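Local coordinates for protein putative esterase (Bacteroides intestinalis DSM 17393, PDB 5VOL) that acts as a ferulic acid esterase of carbohydrate esterase family 1, probably releasing ferulate that is ester-linked to arabinoxylan, at residues E78-I83 / F267-F272; D71-S76 / A260-L265; S19-S24 / Y113-P118; S24-T29 / T86-G91. All blocks are in the same frame, centred on the assembly; numbering follows the deposited sequence.

Overall arrangement
The four contacts lie in one domain built on an eight-stranded mixed sheet with the strand order of an alpha/beta hydrolase. Along the chain come 19-24, 24-29, 71-76, 78-83, 86-91, 113-118, 260-265 and 267-272, so the late helix 254-271 returns to early elements. Contacts 1 and 2, with centres about 9 Å apart, share that helix; contact 2 sets it against helix 66-76 and contact 1 against the loop from there to strand 83-87. Contacts 3 and 4, with centres about 11 Å apart, share Ser-24 and touch where Phe-116 packs on Pro-87. The centres of contacts 2 and 3 are about 30 Å apart, the helix pair at one end, the first strands with helix 108-123 at the other.

Contact 1: E78-I83 / F267-F272; sequences EACEMI and FVTRIF
Ala-79 and Thr-269 bring the loop 78-83 and the last turns of helix 254-271 closest together, their CA atoms 5.6 Å apart. Cys-80 N donates a nearly straight hydrogen bond (162°) to Thr-269 OG1 at 3.1 Å. The same hydroxyl is bonded to Leu-265 O one turn back, and a threonine suits the place because it can accept from the loop while giving its proton to the helix. With OG1 beside its backbone N (chi1 -70°), the methyl CG2 lies 3.9 Å from Glu-78 O and also touches Cys-80. In the alpha/beta-hydrolase fold, Val-268 on the C-terminal helix and Phe-272 at the chain's modelled end pack on Ala-134 of the sheet, while the loop leads from helix 66-76 into strand 83-87. Were Thr-269 an alanine, Cys-80 N would probably lose its acceptor and a gap open beside the methyl end of Met-82. Two sulfurs meet the Phe-272 ring at its edge, Cys-80 SG (3.9 Å from its CD2) in a Cys sulfur-aromatic contact and Met-82 SD (4.1 Å from its CE2) in a Met-aromatic one. Met-82 then bends (chi3 89°), bringing CE 3.6 Å from Thr-269 OG1 and crossing Val-268 at about a right angle.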
loop_
_atom_site.group_PDB
_atom_site.type_symbol
_atom_site.label_atom_id
_atom_site.label_comp_id
_atom_site.label_asym_id
_atom_site.label_seq_id
_atom_site.Cartn_x
_atom_site.Cartn_y
_atom_site.Cartn_z
ATOM N N GLU C 78 2.845 15.004 2.450
ATOM C CA GLU C 78 3.824 13.925 2.475
ATOM C C GLU C 78 5.152 14.320 1.811
ATOM O O GLU C 78 6.213 13.811 2.180
ATOM C CB GLU C 78 3.254 12.683 1.794
ATOM C CG GLU C 78 2.110 12.035 2.560
ATOM C CD GLU C 78 1.472 10.939 1.757
ATOM O OE1 GLU C 78 2.094 9.863 1.635
ATOM O OE2 GLU C 78 0.374 11.171 1.216
ATOM N N ALA C 79 5.093 15.215 0.827
ATOM C CA ALA C 79 6.326 15.779 0.277
ATOM C C ALA C 79 6.315 17.280 0.490
ATOM O O ALA C 79 5.259 17.901 0.412
ATOM C CB ALA C 79 6.461 15.444 -1.220
ATOM N N CYS C 80 7.476 17.868 0.767
ATOM C CA CYS C 80 7.575 19.326 0.795
ATOM C C CYS C 80 7.793 19.855 -0.625
ATOM O O CYS C 80 8.190 19.109 -1.526
ATOM C CB CYS C 80 8.713 19.781 1.710
ATOM S SG CYS C 80 10.368 19.373 1.050
ATOM N N GLU C 81 7.503 21.130 -0.848
ATOM C CA GLU C 81 7.841 21.714 -2.133
ATOM C C GLU C 81 9.362 21.663 -2.309
ATOM O O GLU C 81 10.121 21.909 -1.377
ATOM C CB GLU C 81 7.332 23.142 -2.240
ATOM C CG GLU C 81 5.831 23.267 -2.311
ATOM C CD GLU C 81 5.426 24.674 -2.682
ATOM O OE1 GLU C 81 6.023 25.610 -2.119
ATOM O OE2 GLU C 81 4.549 24.852 -3.546
ATOM N N MET C 82 9.803 21.299 -3.502
ATOM C CA MET C 82 11.226 21.175 -3.774
ATOM C C MET C 82 11.464 21.337 -5.266
ATOM O O MET C 82 10.575 21.066 -6.076
ATOM C CB MET C 82 11.771 19.818 -3.300
ATOM C CG MET C 82 11.345 18.601 -4.176
ATOM S SD MET C 82 11.870 17.003 -3.491
ATOM C CE MET C 82 10.457 16.614 -2.424
ATOM N N ILE C 83 12.658 21.797 -5.616
ATOM C CA ILE C 83 13.106 21.809 -7.008
ATOM C C ILE C 83 13.516 20.384 -7.376
ATOM O O ILE C 83 14.241 19.724 -6.619
ATOM C CB ILE C 83 14.307 22.786 -7.226
ATOM C CG1 ILE C 83 13.971 24.189 -6.701
ATOM C CG2 ILE C 83 14.725 22.823 -8.690
ATOM C CD1 ILE C 83 12.806 24.861 -7.405
ATOM N N PHE C 267 10.535 10.239 1.382
ATOM C CA PHE C 267 11.799 9.878 2.015
ATOM C C PHE C 267 12.764 11.060 2.096
ATOM O O PHE C 267 13.236 11.391 3.180
ATOM C CB PHE C 267 12.453 8.715 1.266
ATOM C CG PHE C 267 13.903 8.489 1.616
ATOM C CD1 PHE C 267 14.271 7.975 2.859
ATOM C CD2 PHE C 267 14.897 8.747 0.683
ATOM C CE1 PHE C 267 15.606 7.755 3.178
ATOM C CE2 PHE C 267 16.247 8.527 0.991
ATOM C CZ PHE C 267 16.597 8.029 2.240
ATOM N N VAL C 268 13.071 11.702 0.967
ATOM C CA VAL C 268 14.008 12.832 1.029
ATOM C C VAL C 268 13.401 13.986 1.834
ATOM O O VAL C 268 14.113 14.715 2.532
ATOM C CB VAL C 268 14.440 13.321 -0.382
ATOM C CG1 VAL C 268 15.097 12.181 -1.139
ATOM C CG2 VAL C 268 13.265 13.847 -1.166
ATOM N N THR C 269 12.082 14.142 1.761
ATOM C CA THR C 269 11.418 15.185 2.538
ATOM C C THR C 269 11.681 14.986 4.029
ATOM O O THR C 269 11.951 15.944 4.750
ATOM C CB THR C 269 9.913 15.211 2.263
ATOM O OG1 THR C 269 9.700 15.698 0.937
ATOM C CG2 THR C 269 9.170 16.131 3.257
ATOM N N ARG C 270 11.628 13.740 4.481
ATOM C CA ARG C 270 11.969 13.414 5.862
ATOM C C ARG C 270 13.402 13.811 6.206
ATOM O O ARG C 270 13.648 14.419 7.249
ATOM C CB ARG C 270 11.769 11.920 6.128
ATOM C CG ARG C 270 10.317 11.547 6.364
ATOM C CD ARG C 270 10.166 10.141 6.887
ATOM N NE ARG C 270 10.614 9.094 5.970
ATOM C CZ ARG C 270 9.845 8.541 5.039
ATOM N NH1 ARG C 270 8.594 8.956 4.866
ATOM N NH2 ARG C 270 10.330 7.582 4.270
ATOM N N ILE C 271 14.349 13.474 5.327
ATOM C CA ILE C 271 15.752 13.746 5.617
ATOM C C ILE C 271 16.081 15.242 5.569
ATOM O O ILE C 271 16.926 15.709 6.330
ATOM C CB ILE C 271 16.688 12.975 4.646
ATOM C CG1 ILE C 271 16.281 11.502 4.583
ATOM C CG2 ILE C 271 18.127 13.065 5.115
ATOM C CD1 ILE C 271 16.251 10.826 5.950
ATOM N N PHE C 272 15.434 15.994 4.682
ATOM C CA PHE C 272 15.700 17.430 4.567
ATOM C C PHE C 272 15.561 18.099 5.940
ATOM O O PHE C 272 14.613 17.768 6.680
ATOM C CB PHE C 272 14.729 18.098 3.581
ATOM C CG PHE C 272 14.990 17.792 2.121
ATOM C CD1 PHE C 272 16.266 17.530 1.652
ATOM C CD2 PHE C 272 13.939 17.795 1.220
ATOM C CE1 PHE C 272 16.496 17.271 0.308
ATOM C CE2 PHE C 272 14.145 17.535 -0.115
ATOM C CZ PHE C 272 15.439 17.266 -0.577
#

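Contact 2: D71-S76 / A260-L265; sequences DRLVAS and ALYQCL
Apolar contacts between Leu-73 and the pair Tyr-262 and Leu-265 join the two helices. Leu-73 CD1 lies 4.1 Å from Leu-265 CB, the two side chains crossing at about a right angle. Both methyls of Leu-73 also converge on one ring atom: CD1 and CD2 are each 4.1 Å from Tyr-262 CD1. A branched leucine suits this spot because one fork can reach two neighbours. Tyr-262 CG is turned beside its own backbone N (chi1 -81°), which swings the ring toward helix 66-76, and the aliphatic part of Arg-72 meets the ring at its edge, with CG 4.5 Å from Tyr-262 CE1.

No hydrogen bond joins the segments; the polar ends look to another chain. Arg-72 NH1 forms a salt bridge with Asp-253 of the third subunit, and Tyr-262 OH is hydrogen-bonded to Glu-255 of the same subunit. Carbon parts thus serve the helix pair, and tips the tetramer.

The short helical segments run 38° apart, their axes 11.0 Å from each other at closest. By topology helices 66-76 and 254-271 probably correspond to the first and last of the canonical alpha/beta-hydrolase fold, which lie side by side against one face of the sheet.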
loop_
_atom_site.group_PDB
_atom_site.type_symbol
_atom_site.label_atom_id
_atom_site.label_comp_id
_atom_site.label_asym_id
_atom_site.label_seq_id
_atom_site.Cartn_x
_atom_site.Cartn_y
_atom_site.Cartn_z
ATOM N N ASP C 71 2.272 17.090 -7.151
ATOM C CA ASP C 71 1.053 17.830 -6.853
ATOM C C ASP C 71 0.196 17.089 -5.815
ATOM O O ASP C 71 -0.352 17.707 -4.908
ATOM C CB ASP C 71 0.241 18.077 -8.120
ATOM C CG ASP C 71 0.866 19.141 -9.023
ATOM O OD1 ASP C 71 1.756 19.885 -8.554
ATOM O OD2 ASP C 71 0.455 19.219 -10.198
ATOM N N ARG C 72 0.114 15.764 -5.951
ATOM C CA ARG C 72 -0.527 14.911 -4.951
ATOM C C ARG C 72 0.188 14.975 -3.590
ATOM O O ARG C 72 -0.435 15.267 -2.559
ATOM C CB ARG C 72 -0.589 13.455 -5.461
ATOM C CG ARG C 72 -1.042 12.442 -4.415
ATOM C CD ARG C 72 -2.574 12.388 -4.316
ATOM N NE ARG C 72 -3.203 11.620 -5.392
ATOM C CZ ARG C 72 -3.844 12.150 -6.430
ATOM N NH1 ARG C 72 -4.398 11.359 -7.341
ATOM N NH2 ARG C 72 -3.952 13.466 -6.556
ATOM N N LEU C 73 1.493 14.717 -3.569
ATOM C CA LEU C 73 2.190 14.578 -2.302
ATOM C C LEU C 73 2.420 15.930 -1.608
ATOM O O LEU C 73 2.486 15.999 -0.378
ATOM C CB LEU C 73 3.513 13.830 -2.508
ATOM C CG LEU C 73 3.301 12.379 -2.976
ATOM C CD1 LEU C 73 4.605 11.622 -3.149
ATOM C CD2 LEU C 73 2.371 11.616 -2.027
ATOM N N VAL C 74 2.513 17.012 -2.377
ATOM C CA VAL C 74 2.636 18.329 -1.758
ATOM C C VAL C 74 1.315 18.691 -1.064
ATOM O O VAL C 74 1.320 19.199 0.051
ATOM C CB VAL C 74 3.025 19.417 -2.784
ATOM C CG1 VAL C 74 2.736 20.795 -2.231
ATOM C CG2 VAL C 74 4.518 19.276 -3.190
ATOM N N ALA C 75 0.191 18.400 -1.707
ATOM C CA ALA C 75 -1.126 18.733 -1.145
ATOM C C ALA C 75 -1.442 17.952 0.135
ATOM O O ALA C 75 -2.132 18.459 1.005
ATOM C CB ALA C 75 -2.206 18.504 -2.166
ATOM N N SER C 76 -0.936 16.727 0.245
ATOM C CA SER C 76 -1.167 15.902 1.428
ATOM C C SER C 76 -0.138 16.164 2.526
ATOM O O SER C 76 -0.273 15.664 3.638
ATOM C CB SER C 76 -1.137 14.420 1.065
ATOM O OG SER C 76 0.201 13.985 0.849
ATOM N N ALA C 260 8.100 4.123 -7.509
ATOM C CA ALA C 260 9.203 4.419 -6.600
ATOM C C ALA C 260 9.163 5.866 -6.106
ATOM O O ALA C 260 9.559 6.162 -4.975
ATOM C CB ALA C 260 10.571 4.123 -7.292
ATOM N N LEU C 261 8.685 6.775 -6.946
ATOM C CA LEU C 261 8.561 8.179 -6.548
ATOM C C LEU C 261 7.736 8.375 -5.296
ATOM O O LEU C 261 8.007 9.278 -4.510
ATOM C CB LEU C 261 7.934 9.004 -7.668
ATOM C CG LEU C 261 8.867 9.451 -8.779
ATOM C CD1 LEU C 261 8.058 10.251 -9.785
ATOM C CD2 LEU C 261 9.999 10.310 -8.197
ATOM N N TYR C 262 6.710 7.542 -5.125
ATOM C CA TYR C 262 5.826 7.653 -3.979
ATOM C C TYR C 262 6.524 7.266 -2.680
ATOM O O TYR C 262 6.065 7.617 -1.594
ATOM C CB TYR C 262 4.560 6.800 -4.200
ATOM C CG TYR C 262 3.530 7.494 -5.071
ATOM C CD1 TYR C 262 2.597 8.349 -4.506
ATOM C CD2 TYR C 262 3.506 7.316 -6.459
ATOM C CE1 TYR C 262 1.656 8.995 -5.275
ATOM C CE2 TYR C 262 2.562 7.968 -7.251
ATOM C CZ TYR C 262 1.638 8.805 -6.638
ATOM O OH TYR C 262 0.685 9.467 -7.369
ATOM N N GLN C 263 7.644 6.563 -2.778
ATOM C CA GLN C 263 8.477 6.321 -1.597
ATOM C C GLN C 263 9.634 7.322 -1.515
ATOM O O GLN C 263 10.012 7.790 -0.423
ATOM C CB GLN C 263 9.009 4.889 -1.614
ATOM C CG GLN C 263 7.918 3.878 -1.298
ATOM C CD GLN C 263 8.118 2.532 -1.976
ATOM O OE1 GLN C 263 7.157 1.771 -2.136
ATOM N NE2 GLN C 263 9.364 2.219 -2.367
ATOM N N CYS C 264 10.189 7.647 -2.679
ATOM C CA CYS C 264 11.356 8.531 -2.764
ATOM C C CYS C 264 11.070 9.949 -2.295
ATOM O O CYS C 264 11.821 10.501 -1.508
ATOM C CB CYS C 264 11.886 8.572 -4.200
ATOM S SG CYS C 264 13.309 9.670 -4.442
ATOM N N LEU C 265 9.995 10.548 -2.787
ATOM C CA LEU C 265 9.736 11.945 -2.466
ATOM C C LEU C 265 9.434 12.174 -0.975
ATOM O O LEU C 265 9.980 13.114 -0.366
ATOM C CB LEU C 265 8.612 12.474 -3.351
ATOM C CG LEU C 265 9.033 12.497 -4.836
ATOM C CD1 LEU C 265 7.850 12.872 -5.718
ATOM C CD2 LEU C 265 10.222 13.469 -5.051
#

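Contact 3: S19-S24 / Y113-P118; sequences SKVLNS and YTEFLP
Glu-115 reaches from helix 108-123 to the turn 19-24, and its carboxylate is set between Ser-19 and the backbone of the two residues that follow. CG lies beside the backbone N (chi1 -67°) and the chain is extended beyond it, a length that a shorter aspartate could not match, which carries the carboxylate across. OE1 of Glu-115 receives the hydroxyl of Ser-19 OG in a very short bond of 2.5 Å. OE2 of Glu-115 accepts from Lys-20 N at 2.9 Å, a bent bond of 138°, and more weakly from Val-21 N at 3.4 Å. In the bonds from Ser-19 OG and Lys-20 N each oxygen uses the lone pair on the side of the other. Gripped on both oxygens, the group can hardly rotate.

Ser-19 OG, swung away from its own N, does double service: while it donates to the acid it accepts from Leu-22 N at 3.0 Å, an ST motif for which a small hydroxyl residue is well chosen. Val-21 crosses the glutamate obliquely, its CG2 3.7 Å from Glu-115 CD, so a methyl shields part of the carboxylate. Lys-20 sends its amine elsewhere, with NZ 6.9 Å from Glu-115 OE2; any attraction is at most long-range.

Asn-23 takes the left-handed backbone conformation, which asparagine tolerates well. The turn itself links strands 11-19 and 24-32 as a beta hairpin closed by a G1 bulge, in which Asn-23 and Ser-24 both face Ser-19.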
loop_
_atom_site.group_PDB
_atom_site.type_symbol
_atom_site.label_atom_id
_atom_site.label_comp_id
_atom_site.label_asym_id
_atom_site.label_seq_id
_atom_site.Cartn_x
_atom_site.Cartn_y
_atom_site.Cartn_z
ATOM N N SER C 19 27.805 23.817 -21.771
ATOM C CA SER C 19 28.934 23.392 -20.949
ATOM C C SER C 19 30.269 23.601 -21.668
ATOM O O SER C 19 30.484 23.050 -22.751
ATOM C CB SER C 19 28.789 21.924 -20.568
ATOM O OG SER C 19 29.979 21.417 -19.983
ATOM N N LYS C 20 31.158 24.377 -21.047
ATOM C CA LYS C 20 32.521 24.570 -21.531
ATOM C C LYS C 20 33.349 23.322 -21.266
ATOM O O LYS C 20 34.186 22.943 -22.084
ATOM C CB LYS C 20 33.179 25.780 -20.856
ATOM C CG LYS C 20 32.656 27.135 -21.298
ATOM C CD LYS C 20 33.191 28.224 -20.374
ATOM C CE LYS C 20 32.603 29.597 -20.675
ATOM N NZ LYS C 20 33.223 30.225 -21.876
ATOM N N VAL C 21 33.123 22.692 -20.113
ATOM C CA VAL C 21 33.786 21.427 -19.793
ATOM C C VAL C 21 33.557 20.344 -20.862
ATOM O O VAL C 21 34.473 19.587 -21.202
ATOM C CB VAL C 21 33.311 20.873 -18.432
ATOM C CG1 VAL C 21 33.831 19.465 -18.231
ATOM C CG2 VAL C 21 33.757 21.779 -17.308
ATOM N N LEU C 22 32.336 20.272 -21.389
ATOM C CA LEU C 22 31.957 19.222 -22.336
ATOM C C LEU C 22 31.949 19.707 -23.778
ATOM O O LEU C 22 31.853 18.902 -24.700
ATOM C CB LEU C 22 30.561 18.664 -22.009
ATOM C CG LEU C 22 30.380 18.059 -20.622
ATOM C CD1 LEU C 22 28.888 17.700 -20.415
ATOM C CD2 LEU C 22 31.267 16.835 -20.499
ATOM N N ASN C 23 32.018 21.024 -23.953
ATOM C CA ASN C 23 31.798 21.658 -25.250
ATOM C C ASN C 23 30.481 21.201 -25.873
ATOM O O ASN C 23 30.431 20.754 -27.027
ATOM C CB ASN C 23 32.953 21.375 -26.215
ATOM C CG ASN C 23 32.876 22.241 -27.456
ATOM O OD1 ASN C 23 32.409 23.376 -27.390
ATOM N ND2 ASN C 23 33.297 21.704 -28.596
ATOM N N SER C 24 29.402 21.332 -25.108
ATOM C CA SER C 24 28.129 20.770 -25.525
ATOM C C SER C 24 26.970 21.491 -24.839
ATOM O O SER C 24 27.047 21.809 -23.655
ATOM C CB SER C 24 28.110 19.268 -25.211
ATOM O OG SER C 24 26.868 18.658 -25.539
ATOM N N TYR C 113 29.199 19.216 -11.226
ATOM C CA TYR C 113 29.558 19.937 -10.000
ATOM C C TYR C 113 30.106 21.349 -10.165
ATOM O O TYR C 113 29.977 22.154 -9.236
ATOM C CB TYR C 113 30.570 19.123 -9.202
ATOM C CG TYR C 113 29.889 17.947 -8.586
ATOM C CD1 TYR C 113 29.077 18.106 -7.462
ATOM C CD2 TYR C 113 29.994 16.692 -9.155
ATOM C CE1 TYR C 113 28.408 17.026 -6.907
ATOM C CE2 TYR C 113 29.330 15.611 -8.610
ATOM C CZ TYR C 113 28.541 15.786 -7.488
ATOM O OH TYR C 113 27.886 14.704 -6.956
ATOM N N THR C 114 30.718 21.667 -11.309
ATOM C CA THR C 114 31.320 23.002 -11.424
ATOM C C THR C 114 30.506 23.910 -12.322
ATOM O O THR C 114 30.694 25.121 -12.296
ATOM C CB THR C 114 32.774 22.961 -11.962
ATOM O OG1 THR C 114 32.762 22.545 -13.329
ATOM C CG2 THR C 114 33.638 21.995 -11.145
ATOM N N GLU C 115 29.609 23.338 -13.123
ATOM C CA GLU C 115 28.787 24.143 -14.032
ATOM C C GLU C 115 27.276 23.974 -13.786
ATOM O O GLU C 115 26.547 24.956 -13.598
ATOM C CB GLU C 115 29.095 23.795 -15.489
ATOM C CG GLU C 115 30.498 24.173 -15.970
ATOM C CD GLU C 115 30.712 23.832 -17.439
ATOM O OE1 GLU C 115 30.357 22.706 -17.855
ATOM O OE2 GLU C 115 31.224 24.695 -18.185
ATOM N N PHE C 116 26.803 22.732 -13.812
ATOM C CA PHE C 116 25.358 22.484 -13.751
ATOM C C PHE C 116 24.778 22.854 -12.392
ATOM O O PHE C 116 23.854 23.652 -12.315
ATOM C CB PHE C 116 25.041 21.023 -14.076
ATOM C CG PHE C 116 23.565 20.738 -14.219
ATOM C CD1 PHE C 116 22.839 21.295 -15.252
ATOM C CD2 PHE C 116 22.910 19.909 -13.316
ATOM C CE1 PHE C 116 21.479 21.029 -15.400
ATOM C CE2 PHE C 116 21.544 19.635 -13.449
ATOM C CZ PHE C 116 20.827 20.199 -14.489
ATOM N N LEU C 117 25.331 22.285 -11.327
ATOM C CA LEU C 117 24.773 22.488 -9.986
ATOM C C LEU C 117 24.755 23.970 -9.571
ATOM O O LEU C 117 23.729 24.471 -9.122
ATOM C CB LEU C 117 25.539 21.638 -8.971
ATOM C CG LEU C 117 24.969 21.553 -7.556
ATOM C CD1 LEU C 117 25.235 20.187 -6.964
ATOM C CD2 LEU C 117 25.584 22.642 -6.675
ATOM N N PRO C 118 25.881 24.697 -9.745
ATOM C CA PRO C 118 25.823 26.121 -9.380
ATOM C C PRO C 118 24.803 26.918 -10.190
ATOM O O PRO C 118 24.121 27.775 -9.632
ATOM C CB PRO C 118 27.250 26.609 -9.660
ATOM C CG PRO C 118 28.092 25.402 -9.468
ATOM C CD PRO C 118 27.259 24.251 -10.000
#

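Contact 4: S24-T29 / T86-G91; sequences SKRAYT and TPNAGG
Asn-88 O is gripped twice, by Arg-26 NH1 at 3.0 Å and by the hydroxyl of Tyr-108 on helix 108-123. The arginine comes in from above the carbonyl plane, and its bond is bent (137°). Its chain folds back at chi2 and chi3, laying the guanidinium almost flat (12° between planes) against the side-chain amide of Asn-88, whose ND2 sits over one face, 3.7 Å from Arg-26 NH1. A water in the guanidinium plane bridges Arg-26 NH1 to Gly-90 O. With an alanine here Asn-88 O would probably lose one donor, the water a bridging partner and the amide its flat neighbour. Strand 24-32 runs antiparallel to strand 83-87, whose other neighbour, strand 46-50, is parallel to it, as in alpha/beta hydrolases. Thr-29 and Thr-86 form the hydrogen-bonded pair, with Thr-29 N to Thr-86 O and Thr-86 N to Thr-29 O both 2.9 Å. Pro-87 faces Tyr-28 in the non-hydrogen-bonded pair; no N-H is called for on that side, so a proline fits. The ladder ends with Asn-88 N donating to Ala-27 O at 2.8 Å. Asn-88 OD1 accepts from Gly-90 N in an Asx turn, and its ND2 reaches a second water held by Lys-25 O and Ala-27 N.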
loop_
_atom_site.group_PDB
_atom_site.type_symbol
_atom_site.label_atom_id
_atom_site.label_comp_id
_atom_site.label_asym_id
_atom_site.label_seq_id
_atom_site.Cartn_x
_atom_site.Cartn_y
_atom_site.Cartn_z
ATOM N N SER C 24 29.402 21.332 -25.108
ATOM C CA SER C 24 28.129 20.770 -25.525
ATOM C C SER C 24 26.970 21.491 -24.839
ATOM O O SER C 24 27.047 21.809 -23.655
ATOM C CB SER C 24 28.110 19.268 -25.211
ATOM O OG SER C 24 26.868 18.658 -25.539
ATOM N N LYS C 25 25.919 21.779 -25.602
ATOM C CA LYS C 25 24.650 22.202 -25.024
ATOM C C LYS C 25 24.089 21.028 -24.224
ATOM O O LYS C 25 23.969 19.915 -24.736
ATOM C CB LYS C 25 23.661 22.636 -26.108
ATOM C CG LYS C 25 23.871 24.046 -26.625
ATOM C CD LYS C 25 22.986 24.332 -27.836
ATOM C CE LYS C 25 21.534 23.931 -27.571
ATOM N NZ LYS C 25 20.684 24.098 -28.793
ATOM N N ARG C 26 23.782 21.262 -22.959
ATOM C CA ARG C 26 23.201 20.208 -22.142
ATOM C C ARG C 26 21.771 20.580 -21.781
ATOM O O ARG C 26 21.531 21.564 -21.070
ATOM C CB ARG C 26 24.042 19.975 -20.885
ATOM C CG ARG C 26 25.340 19.202 -21.127
ATOM C CD ARG C 26 25.064 17.731 -21.419
ATOM N NE ARG C 26 25.028 17.428 -22.846
ATOM C CZ ARG C 26 24.750 16.231 -23.351
ATOM N NH1 ARG C 26 24.439 15.218 -22.542
ATOM N NH2 ARG C 26 24.769 16.044 -24.668
ATOM N N ALA C 27 20.819 19.817 -22.300
ATOM C CA ALA C 27 19.425 20.041 -21.962
ATOM C C ALA C 27 19.144 19.538 -20.543
ATOM O O ALA C 27 19.824 18.649 -20.029
ATOM C CB ALA C 27 18.506 19.352 -22.963
ATOM N N TYR C 28 18.132 20.114 -19.922
ATOM C CA TYR C 28 17.681 19.644 -18.619
ATOM C C TYR C 28 16.197 19.927 -18.486
ATOM O O TYR C 28 15.653 20.774 -19.194
ATOM C CB TYR C 28 18.465 20.319 -17.493
ATOM C CG TYR C 28 18.211 21.809 -17.393
ATOM C CD1 TYR C 28 19.012 22.719 -18.072
ATOM C CD2 TYR C 28 17.181 22.311 -16.601
ATOM C CE1 TYR C 28 18.787 24.080 -17.987
ATOM C CE2 TYR C 28 16.953 23.668 -16.507
ATOM C CZ TYR C 28 17.760 24.549 -17.199
ATOM O OH TYR C 28 17.529 25.902 -17.103
ATOM N N THR C 29 15.547 19.204 -17.579
ATOM C CA THR C 29 14.124 19.372 -17.332
ATOM C C THR C 29 13.945 19.568 -15.835
ATOM O O THR C 29 14.465 18.795 -15.036
ATOM C CB THR C 29 13.309 18.148 -17.816
ATOM O OG1 THR C 29 13.550 17.931 -19.211
ATOM C CG2 THR C 29 11.812 18.350 -17.588
ATOM N N THR C 86 16.431 17.047 -13.781
ATOM C CA THR C 86 17.016 15.932 -14.506
ATOM C C THR C 86 17.868 16.500 -15.647
ATOM O O THR C 86 17.322 17.108 -16.569
ATOM C CB THR C 86 15.932 15.006 -15.083
ATOM O OG1 THR C 86 15.087 14.519 -14.023
ATOM C CG2 THR C 86 16.573 13.821 -15.846
ATOM N N PRO C 87 19.200 16.350 -15.564
ATOM C CA PRO C 87 20.050 16.806 -16.676
ATOM C C PRO C 87 20.114 15.751 -17.785
ATOM O O PRO C 87 19.902 14.571 -17.489
ATOM C CB PRO C 87 21.413 16.996 -16.017
ATOM C CG PRO C 87 21.446 15.942 -14.909
ATOM C CD PRO C 87 19.985 15.763 -14.463
ATOM N N ASN C 88 20.409 16.137 -19.028
ATOM C CA ASN C 88 20.600 15.119 -20.060
ATOM C C ASN C 88 21.960 14.470 -19.895
ATOM O O ASN C 88 22.992 15.147 -19.953
ATOM C CB ASN C 88 20.474 15.696 -21.474
ATOM C CG ASN C 88 20.497 14.606 -22.556
ATOM O OD1 ASN C 88 20.131 13.461 -22.300
ATOM N ND2 ASN C 88 20.931 14.963 -23.764
ATOM N N ALA C 89 21.958 13.160 -19.694
ATOM C CA ALA C 89 23.191 12.394 -19.577
ATOM C C ALA C 89 23.139 11.183 -20.488
ATOM O O ALA C 89 23.818 10.186 -20.244
ATOM C CB ALA C 89 23.414 11.958 -18.133
ATOM N N GLY C 90 22.309 11.248 -21.523
ATOM C CA GLY C 90 22.098 10.071 -22.351
ATOM C C GLY C 90 21.750 10.306 -23.805
ATOM O O GLY C 90 22.214 11.261 -24.423
ATOM N N GLY C 91 20.924 9.408 -24.341
ATOM C CA GLY C 91 20.615 9.348 -25.757
ATOM C C GLY C 91 21.040 8.003 -26.331
ATOM O O GLY C 91 21.494 7.128 -25.592
HETATM O O HOH W 1 21.447 18.066 -24.470
HETATM O O HOH W 2 24.497 12.721 -23.953
HETATM O O HOH W 3 12.934 15.948 -14.254
#